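N-acetylmuramoyl-L-alanine amidase domain-containing protein SAOUHSC_02979 (Staphylococcus aureus, PDB 5T1Q) probably cleaves amide bonds in cell-wall peptidoglycan, this chain being the part of the longer secreted protein that carries its glucosaminidase-like and CHAP domains. Local coordinates at residues S16-Q20 and D309-G313; L36-P41 and Q51-V55; A275-N279 and A298-A303; R285-H291 and L353-K359; G313-F317 and I329-V334. All coordinates share one frame; numbering follows the deposited sequence. Where two conformers were deposited one is given.

Contact 1 (S16-Q20 and D309-G313); sequences SKPAQ and DQHYG
An Asx turn headed by D309, in the CHAP-domain loop leading into strand 314-321, takes the ammonium of K17 from the N-terminal loop that follows helix 9-13. K17 and D309 reach for each other from opposite directions and form a salt bridge, K17 NZ to D309 OD1 at 2.7 Å, on the syn lone pair of that oxygen. The bend in the lysine at chi3 (-72°) carries its tip to the carboxylate. The same OD1 accepts the backbone N-H of H311 from its anti side and, at 3.1 Å, the N-H of Y312 from above the carboxylate plane. Three donors therefore grip one oxygen, which fixes the rotation of D309 and probably stabilises its ionised form.

Y312 fills the centre of the interface. P18 O lies 3.5 Å from its CE2, while the Q20 side chain slides past it in the reverse direction, with amide and ring planes 36° apart and Q20 NE2 3.5 Å from Y312 CB. The amide oxygen of Q20 bonds to the backbone N of A275, and the backbone O of Q20 accepts from T254 OG1. Segment 16-20 thereby ties the N-terminal region to the residues next to the probable catalytic cysteine, C253. At the far end a water donates to G313 O at 2.9 Å and accepts a weak bond from Q20 NE2 at 3.2 Å.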
# COMPACT_ATOMS: atom_id res chain seq x y z
N SER A 16 5.44 0.45 -17.40
CA SER A 16 4.46 1.51 -17.63
C SER A 16 4.35 2.42 -16.43
O SER A 16 4.82 2.10 -15.35
CB SER A 16 3.07 0.90 -17.88
OG SER A 16 3.09 -0.00 -18.97
N LYS A 17 3.72 3.58 -16.64
CA LYS A 17 3.41 4.44 -15.52
C LYS A 17 2.24 3.77 -14.81
O LYS A 17 1.46 3.09 -15.46
CB LYS A 17 3.06 5.87 -15.94
CG LYS A 17 4.31 6.70 -16.22
CD LYS A 17 4.02 8.19 -16.28
CE LYS A 17 3.26 8.56 -17.54
NZ LYS A 17 3.10 10.03 -17.63
N PRO A 18 2.15 3.90 -13.48
CA PRO A 18 1.03 3.26 -12.80
C PRO A 18 -0.30 3.77 -13.30
O PRO A 18 -0.47 4.98 -13.47
CB PRO A 18 1.25 3.66 -11.34
CG PRO A 18 2.72 3.83 -11.23
CD PRO A 18 3.09 4.50 -12.52
N ALA A 19 -1.23 2.86 -13.59
CA ALA A 19 -2.55 3.25 -14.04
C ALA A 19 -3.33 3.94 -12.91
O ALA A 19 -3.31 3.49 -11.78
CB ALA A 19 -3.32 2.03 -14.54
N GLN A 20 -3.99 5.05 -13.24
CA GLN A 20 -4.83 5.80 -12.29
C GLN A 20 -6.32 5.48 -12.43
O GLN A 20 -7.14 5.94 -11.62
CB GLN A 20 -4.67 7.31 -12.53
CG GLN A 20 -3.27 7.85 -12.27
CD GLN A 20 -3.23 9.36 -12.32
OE1 GLN A 20 -4.20 10.02 -12.71
NE2 GLN A 20 -2.10 9.93 -11.92
N ASP A 309 1.99 15.22 -13.04
CA ASP A 309 2.31 14.28 -14.12
C ASP A 309 1.93 14.85 -15.51
O ASP A 309 0.79 15.30 -15.73
CB ASP A 309 1.62 12.95 -13.87
CG ASP A 309 2.15 11.84 -14.75
OD1 ASP A 309 1.86 11.82 -15.97
OD2 ASP A 309 2.81 10.95 -14.17
N GLN A 310 2.90 14.80 -16.42
CA GLN A 310 2.76 15.36 -17.77
C GLN A 310 1.61 14.81 -18.62
O GLN A 310 1.11 15.52 -19.49
CB GLN A 310 4.08 15.21 -18.55
CG GLN A 310 5.16 16.21 -18.13
CD GLN A 310 4.92 17.63 -18.66
OE1 GLN A 310 4.23 17.83 -19.67
NE2 GLN A 310 5.53 18.62 -18.01
N HIS A 311 1.21 13.57 -18.35
CA HIS A 311 0.11 12.94 -19.08
C HIS A 311 -1.15 12.85 -18.25
O HIS A 311 -2.22 13.24 -18.70
CB HIS A 311 0.54 11.55 -19.57
CG HIS A 311 -0.59 10.67 -20.02
ND1 HIS A 311 -1.61 11.12 -20.82
CD2 HIS A 311 -0.80 9.34 -19.86
CE1 HIS A 311 -2.44 10.12 -21.08
NE2 HIS A 311 -1.96 9.03 -20.52
N TYR A 312 -1.00 12.42 -17.00
CA TYR A 312 -2.17 12.16 -16.13
C TYR A 312 -2.62 13.29 -15.23
O TYR A 312 -3.72 13.24 -14.71
CB TYR A 312 -1.93 10.95 -15.23
CG TYR A 312 -1.75 9.61 -15.91
CD1 TYR A 312 -2.55 9.23 -16.97
CD2 TYR A 312 -0.88 8.67 -15.38
CE1 TYR A 312 -2.42 7.97 -17.55
CE2 TYR A 312 -0.74 7.41 -15.95
CZ TYR A 312 -1.52 7.07 -17.04
OH TYR A 312 -1.38 5.83 -17.62
N GLY A 313 -1.79 14.30 -15.00
CA GLY A 313 -2.14 15.34 -14.05
C GLY A 313 -2.16 14.71 -12.66
O GLY A 313 -1.52 13.69 -12.41
O HOH W 1 -0.72 12.12 -10.09

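Contact 2 (L36-P41 and Q51-V55); sequences LFETDP and QFNVV
E38 and N53 form a hydrogen-bonded antiparallel pair, E38 N to N53 O at 3.0 Å and N53 N to E38 O at 2.8 Å, both nearly straight. A third backbone bond, D40 N to Q51 O at 3.1 Å, meets its carbonyl with the donor tilted 35° from the plane.

F37 turns its CE2 to V54 CG1, 3.9 Å away, and its CD2 to F52 CB. The F52 ring receives E38 O at its edge, in plane. D40 has CG anti to the backbone N (chi1 -179°), laying its carboxylate alongside the Q51 side chain. N53 crosses D40 and sets ND2 beside P41 CD at 3.5 Å.

Waters stitch the margins: one joins L36 O to V55 N, another D40 OD2 to Q51 N, and a third D40 OD1 to N53 ND2. Farther out, helix 195-205 lies against F37, F52 and V54, while E38 OE2 accepts from H342 NE2 and D40 OD1 from S42 N. F37 also bonds through its backbone to I340 of strand 339-345. The short pair thus extends the CHAP sheet at one margin, and its cohesion comes from backbone bonds and water bridges, with apolar contacts among F37, F52 and V54.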
# COMPACT_ATOMS: atom_id res chain seq x y z
N LEU A 36 -1.13 0.69 2.57
CA LEU A 36 -0.81 2.09 2.48
C LEU A 36 -0.31 2.56 3.84
O LEU A 36 -0.67 2.00 4.87
CB LEU A 36 -2.03 2.89 2.05
CG LEU A 36 -2.54 2.49 0.66
CD1 LEU A 36 -3.91 3.06 0.44
CD2 LEU A 36 -1.57 2.93 -0.43
N PHE A 37 0.53 3.59 3.80
CA PHE A 37 1.16 4.14 4.98
C PHE A 37 1.17 5.65 4.97
O PHE A 37 1.19 6.28 3.90
CB PHE A 37 2.63 3.69 5.04
CG PHE A 37 2.80 2.21 5.21
CD1 PHE A 37 2.75 1.37 4.11
CD2 PHE A 37 2.99 1.66 6.47
CE1 PHE A 37 2.89 0.02 4.26
CE2 PHE A 37 3.14 0.30 6.63
CZ PHE A 37 3.08 -0.52 5.52
N GLU A 38 1.17 6.24 6.16
CA GLU A 38 1.25 7.68 6.30
C GLU A 38 2.51 7.97 7.11
O GLU A 38 3.02 7.09 7.83
CB GLU A 38 -0.02 8.19 6.98
CG GLU A 38 -0.41 9.61 6.60
CD GLU A 38 -1.88 9.90 6.79
OE1 GLU A 38 -2.66 8.94 6.98
OE2 GLU A 38 -2.28 11.08 6.73
N THR A 39 3.07 9.17 6.96
CA THR A 39 4.25 9.56 7.73
C THR A 39 3.87 9.74 9.19
O THR A 39 2.85 10.35 9.50
CB THR A 39 4.90 10.87 7.21
OG1 THR A 39 3.87 11.82 6.89
CG2 THR A 39 5.75 10.59 5.97
N ASP A 40 4.69 9.19 10.08
CA ASP A 40 4.48 9.27 11.52
C ASP A 40 4.52 10.74 11.96
O ASP A 40 5.54 11.40 11.74
CB ASP A 40 5.60 8.48 12.23
CG ASP A 40 5.48 8.47 13.75
OD1 ASP A 40 4.50 8.98 14.32
OD2 ASP A 40 6.41 7.93 14.38
N PRO A 41 3.42 11.26 12.55
CA PRO A 41 3.42 12.67 12.98
C PRO A 41 4.43 13.02 14.10
O PRO A 41 4.72 14.20 14.29
CB PRO A 41 1.98 12.91 13.47
CG PRO A 41 1.40 11.57 13.70
CD PRO A 41 2.12 10.61 12.79
N GLN A 51 9.61 7.27 11.07
CA GLN A 51 8.85 6.03 10.91
C GLN A 51 7.58 6.26 10.08
O GLN A 51 7.22 7.40 9.75
CB GLN A 51 8.43 5.50 12.29
CG GLN A 51 9.54 5.34 13.32
CD GLN A 51 10.48 4.18 13.06
OE1 GLN A 51 10.55 3.63 11.95
NE2 GLN A 51 11.22 3.78 14.10
N PHE A 52 6.92 5.16 9.74
CA PHE A 52 5.65 5.20 9.03
C PHE A 52 4.57 4.62 9.92
O PHE A 52 4.83 3.75 10.74
CB PHE A 52 5.71 4.42 7.71
CG PHE A 52 6.55 5.07 6.67
CD1 PHE A 52 6.14 6.26 6.08
CD2 PHE A 52 7.76 4.53 6.28
CE1 PHE A 52 6.92 6.90 5.13
CE2 PHE A 52 8.54 5.16 5.32
CZ PHE A 52 8.12 6.34 4.75
N ASN A 53 3.37 5.15 9.79
CA ASN A 53 2.23 4.62 10.51
C ASN A 53 1.39 3.88 9.53
O ASN A 53 1.17 4.33 8.41
CB ASN A 53 1.39 5.73 11.14
CG ASN A 53 2.04 6.32 12.37
OD1 ASN A 53 3.13 5.91 12.77
ND2 ASN A 53 1.35 7.25 12.99
N VAL A 54 0.91 2.72 9.97
CA VAL A 54 -0.00 1.91 9.19
C VAL A 54 -1.37 2.59 9.24
O VAL A 54 -1.66 3.39 10.14
CB VAL A 54 -0.15 0.48 9.78
CG1 VAL A 54 1.21 -0.16 10.01
CG2 VAL A 54 -0.95 0.48 11.08
N VAL A 55 -2.20 2.27 8.25
CA VAL A 55 -3.58 2.73 8.26
C VAL A 55 -4.30 1.65 9.07
O VAL A 55 -4.46 0.53 8.59
CB VAL A 55 -4.16 2.84 6.84
CG1 VAL A 55 -5.65 3.18 6.90
CG2 VAL A 55 -3.41 3.89 6.04
O HOH W 2 -1.58 0.15 6.63
O HOH W 3 9.05 9.11 13.50
O HOH W 4 2.48 8.01 15.92

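Contact 3 (A275-N279 and A298-A303); sequences AHNWN and AVVFEA. With NA (sodium ion), chain E.
E302 and N279 meet over a bound sodium ion, and the glutamate touches both the ion and the asparagine. Beyond its CB, the bend at chi2 (-72°) turns the carboxylate toward N279 and brings CD to 3.3 Å from the ion. OE1 binds the sodium at 2.6 Å and also accepts from a water that the backbone N of A303 holds as well. OE2 takes the N-H of N279 ND2 at 2.8 Å. That bond is straight, 174° at the hydrogen, and lies in the amide plane of N279, yet it reaches the oxygen from above the carboxylate plane, with the two flat groups turned 56° apart. A second water, itself a sodium ligand, donates to OE2.

N279 answers with both ends of its amide: OD1 binds the ion at 2.5 Å, while ND2 serves E302 and also S354 OG. H276 O, 2.2 Å from the sodium, a further water and N280 OD1 complete six ligands. With three protein oxygens besides the carboxylate pointing inward, the ion probably offsets their mutual repulsion as well as the glutamate's charge.

Next to the site V300 does the packing: CG1 touches A275 O at 3.6 Å, and CG2 rests on W278 CB at 3.8 Å. W278 offers the edge of its indole to A298 CB and sends NE1 to G273 O. The contact thus seats the beginning of helix 278-284 on strand 298-301, which lies between strands 314-321 and 354-357, with W278 also packed against helix 253-262.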
# COMPACT_ATOMS: atom_id res chain seq x y z
N ALA A 275 -6.74 11.38 -13.39
CA ALA A 275 -6.90 12.60 -12.61
C ALA A 275 -7.25 13.88 -13.38
O ALA A 275 -8.17 14.58 -13.00
CB ALA A 275 -5.66 12.83 -11.76
N HIS A 276 -6.51 14.18 -14.44
CA HIS A 276 -6.73 15.42 -15.16
C HIS A 276 -8.11 15.53 -15.80
O HIS A 276 -8.55 16.65 -16.09
CB HIS A 276 -5.65 15.66 -16.23
CG HIS A 276 -5.72 14.72 -17.37
ND1 HIS A 276 -6.17 15.11 -18.61
CD2 HIS A 276 -5.45 13.39 -17.46
CE1 HIS A 276 -6.14 14.07 -19.43
NE2 HIS A 276 -5.73 13.01 -18.75
N ASN A 277 -8.76 14.39 -16.06
CA ASN A 277 -10.09 14.40 -16.63
C ASN A 277 -11.18 14.58 -15.59
O ASN A 277 -12.34 14.69 -15.96
CB ASN A 277 -10.39 13.10 -17.38
CG ASN A 277 -9.79 13.07 -18.76
OD1 ASN A 277 -9.76 14.08 -19.46
ND2 ASN A 277 -9.35 11.89 -19.18
N TRP A 278 -10.83 14.62 -14.32
CA TRP A 278 -11.85 14.73 -13.27
C TRP A 278 -12.69 16.00 -13.33
O TRP A 278 -13.92 15.93 -13.22
CB TRP A 278 -11.22 14.57 -11.89
CG TRP A 278 -11.02 13.12 -11.49
CD1 TRP A 278 -10.59 12.10 -12.27
CD2 TRP A 278 -11.14 12.59 -10.17
NE1 TRP A 278 -10.51 10.93 -11.53
CE2 TRP A 278 -10.83 11.22 -10.24
CE3 TRP A 278 -11.49 13.14 -8.93
CZ2 TRP A 278 -10.86 10.38 -9.12
CZ3 TRP A 278 -11.56 12.30 -7.82
CH2 TRP A 278 -11.24 10.94 -7.93
N ASN A 279 -12.05 17.15 -13.53
CA ASN A 279 -12.77 18.42 -13.53
C ASN A 279 -13.75 18.57 -14.71
O ASN A 279 -14.90 18.94 -14.49
CB ASN A 279 -11.83 19.63 -13.38
CG ASN A 279 -10.80 19.74 -14.47
OD1 ASN A 279 -10.46 18.75 -15.14
ND2 ASN A 279 -10.27 20.93 -14.66
N ALA A 298 -12.43 17.79 -4.03
CA ALA A 298 -11.32 17.15 -4.74
C ALA A 298 -10.65 18.30 -5.50
O ALA A 298 -11.35 19.11 -6.12
CB ALA A 298 -11.84 16.11 -5.71
N VAL A 299 -9.33 18.40 -5.44
CA VAL A 299 -8.63 19.46 -6.17
C VAL A 299 -7.86 18.83 -7.32
O VAL A 299 -7.07 17.90 -7.14
CB VAL A 299 -7.75 20.35 -5.26
CG1 VAL A 299 -6.75 19.53 -4.46
CG2 VAL A 299 -7.04 21.42 -6.08
N VAL A 300 -8.12 19.35 -8.52
CA VAL A 300 -7.51 18.81 -9.72
C VAL A 300 -6.41 19.69 -10.30
O VAL A 300 -6.57 20.91 -10.42
CB VAL A 300 -8.57 18.59 -10.79
CG1 VAL A 300 -7.94 18.07 -12.08
CG2 VAL A 300 -9.66 17.66 -10.27
N PHE A 301 -5.31 19.02 -10.69
CA PHE A 301 -4.16 19.58 -11.37
C PHE A 301 -4.23 19.05 -12.81
O PHE A 301 -4.22 17.82 -13.01
CB PHE A 301 -2.84 19.05 -10.78
CG PHE A 301 -2.51 19.56 -9.40
CD1 PHE A 301 -3.14 19.05 -8.28
CD2 PHE A 301 -1.52 20.52 -9.23
CE1 PHE A 301 -2.81 19.50 -7.01
CE2 PHE A 301 -1.19 20.99 -7.96
CZ PHE A 301 -1.82 20.47 -6.85
N GLU A 302 -4.26 19.94 -13.81
CA GLU A 302 -4.26 19.51 -15.21
C GLU A 302 -2.93 18.81 -15.56
O GLU A 302 -1.95 18.90 -14.81
CB GLU A 302 -4.48 20.70 -16.17
CG GLU A 302 -5.80 21.47 -16.00
CD GLU A 302 -7.03 20.70 -16.49
OE1 GLU A 302 -6.91 19.53 -16.91
OE2 GLU A 302 -8.14 21.28 -16.50
N ALA A 303 -2.93 18.04 -16.64
CA ALA A 303 -1.72 17.37 -17.12
C ALA A 303 -0.56 18.38 -17.21
O ALA A 303 -0.70 19.43 -17.81
CB ALA A 303 -2.00 16.77 -18.50
NA NA E . -9.25 18.38 -17.25
O HOH W 5 -5.03 18.21 -18.56
O HOH W 6 -8.32 17.41 -19.09
O HOH W 7 -9.80 20.67 -18.27

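Contact 4 (R285-H291 and L353-K359); sequences RDYQVSH and LSYITGK
L353 begins the pairing by lending its carbonyl to the H291 ring: H291 ND1 bonds to L353 O at 3.1 Å, approaching from well above the carbonyl plane. S354 follows, its CB near V289 CG1. Y355 forms the hydrogen-bonded pair with S290, Y355 N to S290 O at 2.7 Å and S290 N to Y355 O at 3.1 Å. S290 O also lies in plane at the edge of the Y355 ring, whose hydroxyl is bonded to A350 O.

I356 faces the other way, its CG1 against V289 CG2 and its CG2 on Y287 CB, toward helix 278-284. T357 N bonds to Q288 O at 2.9 Å, and a water links T357 O to Q288 N where the strands begin to part. Past G358, the extended side chain of K359 lies across one face of the Y287 ring, the two side chains crossing at about a right angle. Its CE sits over the ring centre, 3.8 Å from the centroid, in a CH-pi contact, and NZ makes a cation-pi contact on the same face. NZ ends in a bond to R285 O at 2.8 Å. This is an antiparallel strand pair at the margin of the CHAP sheet, with the C-terminal K359 holding the turn that leads into the outermost strand 288-290.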
# COMPACT_ATOMS: atom_id res chain seq x y z
N ARG A 285 -21.00 15.77 -15.63
CA ARG A 285 -21.83 14.86 -14.82
C ARG A 285 -22.52 15.53 -13.61
O ARG A 285 -22.81 14.88 -12.60
CB ARG A 285 -20.99 13.63 -14.42
CG ARG A 285 -20.64 12.73 -15.61
CD ARG A 285 -19.33 11.97 -15.40
NE ARG A 285 -18.89 11.22 -16.58
CZ ARG A 285 -18.41 11.75 -17.71
NH1 ARG A 285 -18.02 10.94 -18.69
NH2 ARG A 285 -18.35 13.07 -17.90
N ASP A 286 -22.76 16.84 -13.73
CA ASP A 286 -23.57 17.60 -12.76
C ASP A 286 -22.95 17.90 -11.38
O ASP A 286 -23.67 18.19 -10.44
CB ASP A 286 -24.93 16.91 -12.57
CG ASP A 286 -26.02 17.88 -12.10
OD1 ASP A 286 -26.13 18.98 -12.69
OD2 ASP A 286 -26.81 17.52 -11.18
N TYR A 287 -21.63 17.82 -11.26
CA TYR A 287 -20.97 18.18 -10.00
C TYR A 287 -20.67 19.68 -10.02
O TYR A 287 -20.53 20.25 -11.10
CB TYR A 287 -19.67 17.42 -9.84
CG TYR A 287 -19.85 15.98 -9.53
CD1 TYR A 287 -20.10 15.06 -10.53
CD2 TYR A 287 -19.76 15.52 -8.23
CE1 TYR A 287 -20.28 13.71 -10.24
CE2 TYR A 287 -19.94 14.19 -7.92
CZ TYR A 287 -20.20 13.29 -8.94
OH TYR A 287 -20.37 11.97 -8.63
N GLN A 288 -20.62 20.30 -8.83
CA GLN A 288 -20.25 21.71 -8.71
C GLN A 288 -18.72 21.74 -8.87
O GLN A 288 -18.00 21.08 -8.12
CB GLN A 288 -20.61 22.28 -7.31
CG GLN A 288 -22.06 22.09 -6.85
CD GLN A 288 -22.21 22.06 -5.31
OE1 GLN A 288 -22.88 21.17 -4.75
NE2 GLN A 288 -21.53 22.98 -4.62
N VAL A 289 -18.23 22.50 -9.85
CA VAL A 289 -16.80 22.60 -10.11
C VAL A 289 -16.46 24.06 -10.31
O VAL A 289 -17.15 24.75 -11.08
CB VAL A 289 -16.40 21.83 -11.39
CG1 VAL A 289 -14.88 21.84 -11.59
CG2 VAL A 289 -16.91 20.40 -11.38
N SER A 290 -15.42 24.55 -9.63
CA SER A 290 -14.98 25.93 -9.83
C SER A 290 -13.51 26.13 -9.45
O SER A 290 -12.85 25.20 -8.94
CB SER A 290 -15.87 26.91 -9.05
OG SER A 290 -15.42 27.07 -7.71
N HIS A 291 -13.02 27.34 -9.70
CA HIS A 291 -11.66 27.74 -9.35
C HIS A 291 -11.54 28.30 -7.92
O HIS A 291 -10.45 28.72 -7.51
CB HIS A 291 -11.12 28.75 -10.38
CG HIS A 291 -10.94 28.18 -11.75
ND1 HIS A 291 -9.91 27.32 -12.06
CD2 HIS A 291 -11.64 28.36 -12.89
CE1 HIS A 291 -9.99 26.98 -13.34
NE2 HIS A 291 -11.03 27.60 -13.86
N LEU A 353 -6.37 26.10 -9.75
CA LEU A 353 -6.78 24.71 -9.77
C LEU A 353 -8.31 24.62 -9.81
O LEU A 353 -9.00 25.63 -9.64
CB LEU A 353 -6.22 24.01 -8.54
CG LEU A 353 -4.71 24.10 -8.41
CD1 LEU A 353 -4.27 23.48 -7.10
CD2 LEU A 353 -4.01 23.43 -9.58
N SER A 354 -8.82 23.42 -10.09
CA SER A 354 -10.27 23.16 -10.10
C SER A 354 -10.65 22.37 -8.89
O SER A 354 -9.96 21.43 -8.51
CB SER A 354 -10.68 22.38 -11.34
OG SER A 354 -10.58 23.17 -12.46
N TYR A 355 -11.77 22.76 -8.28
CA TYR A 355 -12.29 22.13 -7.06
C TYR A 355 -13.64 21.49 -7.35
O TYR A 355 -14.55 22.17 -7.80
CB TYR A 355 -12.40 23.15 -5.96
CG TYR A 355 -11.05 23.77 -5.67
CD1 TYR A 355 -10.59 24.87 -6.42
CD2 TYR A 355 -10.22 23.23 -4.70
CE1 TYR A 355 -9.32 25.40 -6.20
CE2 TYR A 355 -8.96 23.77 -4.46
CZ TYR A 355 -8.52 24.85 -5.22
OH TYR A 355 -7.29 25.40 -4.98
N ILE A 356 -13.76 20.19 -7.10
CA ILE A 356 -15.00 19.46 -7.33
C ILE A 356 -15.69 19.20 -6.00
O ILE A 356 -15.12 18.55 -5.12
CB ILE A 356 -14.73 18.10 -8.00
CG1 ILE A 356 -13.93 18.27 -9.31
CG2 ILE A 356 -16.04 17.36 -8.28
CD1 ILE A 356 -13.36 16.97 -9.85
N THR A 357 -16.91 19.69 -5.84
CA THR A 357 -17.69 19.39 -4.65
C THR A 357 -18.39 18.06 -4.90
O THR A 357 -19.06 17.92 -5.90
CB THR A 357 -18.73 20.49 -4.36
OG1 THR A 357 -18.04 21.72 -4.15
CG2 THR A 357 -19.59 20.16 -3.12
N GLY A 358 -18.21 17.09 -4.00
CA GLY A 358 -18.88 15.78 -4.15
C GLY A 358 -20.36 15.84 -3.80
O GLY A 358 -20.81 16.80 -3.20
N LYS A 359 -21.10 14.81 -4.18
CA LYS A 359 -22.53 14.71 -3.87
C LYS A 359 -22.75 13.84 -2.65
O LYS A 359 -21.78 13.40 -2.04
CB LYS A 359 -23.29 14.15 -5.06
CG LYS A 359 -23.35 15.12 -6.22
CD LYS A 359 -23.82 14.44 -7.49
CE LYS A 359 -23.68 15.37 -8.68
NZ LYS A 359 -23.77 14.64 -9.98
OXT LYS A 359 -23.88 13.55 -2.24
O HOH W 8 -21.43 18.95 -6.61

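Contact 5 (G313-F317 and I329-V334); sequences GHVAF and ISESNV
The probable Cys-His-Glu triad of this CHAP domain has its histidine and carboxylate here, H314 and E331, on the two strands of the hairpin 314-321 and 327-332. H314 NE2 donates to E331 OE1 at 2.7 Å. The bond is bent, 142° at the hydrogen, and reaches the oxygen on its anti side, somewhat out of the carboxylate plane; ring and carboxylate are turned 54° apart. H314 is sent across by setting CG opposite the backbone N. E331 sets CG between its own N and carbonyl carbon (chi1 54°), then runs extended to the ring. V334 CG1 presses on H314 CE1 at 3.4 Å and restricts the ring further.

Deeper in the hairpin, F317 and S330 make a hydrogen-bonded antiparallel pair, F317 N to S330 O at 2.9 Å and S330 N to F317 O at 3.0 Å. A316 CB touches both E331 CB and I329 CD1, the latter 3.9 Å away. Toward the triad the strands spread, and a water spans the gap by donating to V315 O at 2.8 Å and accepting from S332 N.

Outside the pair, H314 packs on C253 at the start of helix 253-262, and E331 OE2 forms a salt bridge with R343 NE. R343 thus probably orients the carboxylate from the second shell, and E331 in turn helps fix the imidazole. With NE2 spent on the glutamate, ND1 would probably be the nitrogen that serves the cysteine, as in papain-like cysteine peptidases.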
# COMPACT_ATOMS: atom_id res chain seq x y z
N GLY A 313 -1.79 14.30 -15.00
CA GLY A 313 -2.14 15.34 -14.05
C GLY A 313 -2.16 14.71 -12.66
O GLY A 313 -1.52 13.69 -12.41
N HIS A 314 -2.94 15.28 -11.77
CA HIS A 314 -2.99 14.81 -10.41
C HIS A 314 -4.27 15.25 -9.75
O HIS A 314 -4.90 16.21 -10.18
CB HIS A 314 -1.76 15.37 -9.66
CG HIS A 314 -1.66 14.92 -8.25
ND1 HIS A 314 -1.47 13.60 -7.91
CD2 HIS A 314 -1.67 15.61 -7.09
CE1 HIS A 314 -1.40 13.49 -6.59
NE2 HIS A 314 -1.53 14.70 -6.07
N VAL A 315 -4.67 14.53 -8.71
CA VAL A 315 -5.84 14.89 -7.93
C VAL A 315 -5.51 14.68 -6.44
O VAL A 315 -4.81 13.73 -6.06
CB VAL A 315 -7.12 14.16 -8.41
CG1 VAL A 315 -7.06 12.66 -8.17
CG2 VAL A 315 -8.35 14.74 -7.75
N ALA A 316 -6.02 15.59 -5.61
CA ALA A 316 -5.77 15.57 -4.17
C ALA A 316 -7.03 16.00 -3.44
O ALA A 316 -8.00 16.42 -4.08
CB ALA A 316 -4.63 16.50 -3.82
N PHE A 317 -7.02 15.86 -2.12
CA PHE A 317 -8.17 16.22 -1.29
C PHE A 317 -7.86 17.47 -0.48
O PHE A 317 -6.80 17.54 0.15
CB PHE A 317 -8.49 15.04 -0.35
CG PHE A 317 -9.65 15.30 0.57
CD1 PHE A 317 -10.95 15.12 0.14
CD2 PHE A 317 -9.44 15.72 1.88
CE1 PHE A 317 -12.03 15.36 0.98
CE2 PHE A 317 -10.52 15.98 2.73
CZ PHE A 317 -11.81 15.78 2.28
N ILE A 329 -3.53 20.17 1.38
CA ILE A 329 -4.05 19.02 0.67
C ILE A 329 -3.40 17.72 1.15
O ILE A 329 -2.28 17.74 1.65
CB ILE A 329 -3.81 19.13 -0.86
CG1 ILE A 329 -2.32 19.22 -1.20
CG2 ILE A 329 -4.53 20.35 -1.41
CD1 ILE A 329 -2.00 19.17 -2.68
N SER A 330 -4.12 16.61 0.97
CA SER A 330 -3.59 15.29 1.25
C SER A 330 -3.71 14.50 -0.08
O SER A 330 -4.61 14.74 -0.90
CB SER A 330 -4.32 14.60 2.42
OG SER A 330 -5.68 14.35 2.13
N GLU A 331 -2.81 13.56 -0.27
CA GLU A 331 -2.72 12.84 -1.53
C GLU A 331 -1.93 11.56 -1.33
O GLU A 331 -1.36 11.36 -0.27
CB GLU A 331 -2.02 13.74 -2.54
CG GLU A 331 -0.68 14.25 -2.02
CD GLU A 331 -0.13 15.46 -2.73
OE1 GLU A 331 -0.63 15.83 -3.83
OE2 GLU A 331 0.83 16.07 -2.19
N SER A 332 -1.92 10.69 -2.34
CA SER A 332 -1.19 9.44 -2.27
C SER A 332 -0.23 9.32 -3.44
O SER A 332 -0.43 9.93 -4.48
CB SER A 332 -2.15 8.25 -2.31
OG SER A 332 -2.82 8.21 -3.57
N ASN A 333 0.80 8.51 -3.22
CA ASN A 333 1.81 8.17 -4.21
C ASN A 333 2.59 9.31 -4.89
O ASN A 333 3.00 9.17 -6.03
CB ASN A 333 1.26 7.13 -5.21
CG ASN A 333 1.14 5.73 -4.59
OD1 ASN A 333 0.75 5.58 -3.43
ND2 ASN A 333 1.48 4.71 -5.34
N VAL A 334 2.83 10.42 -4.17
CA VAL A 334 3.70 11.49 -4.68
C VAL A 334 5.02 11.51 -3.88
O VAL A 334 6.06 11.80 -4.44
CB VAL A 334 3.08 12.91 -4.69
CG1 VAL A 334 1.71 12.88 -5.35
CG2 VAL A 334 3.00 13.52 -3.31
O HOH W 9 -4.43 11.78 -4.11

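Overall arrangement
Contacts 2, 3, 4 and 5 all reach one mixed sheet, in which contact 2 occupies one margin and contact 4 the other, their centres about 30 Å apart. Contacts 3 and 5 lie between them, centres about 10 Å apart, joined by backbone bonds between strands 298-301 and 314-321; contact 3 is likewise joined to contact 4 through strand 354-357. Along the chain, contact 2 closes before 3, 4 and 5 open, 5 is nested within 4, and contact 1 encloses both 2 and 3. Contact 1 shares G313 with contact 5 and touches contact 3, so N-terminal segments both extend the CHAP sheet and contact the loop entering its probable active site.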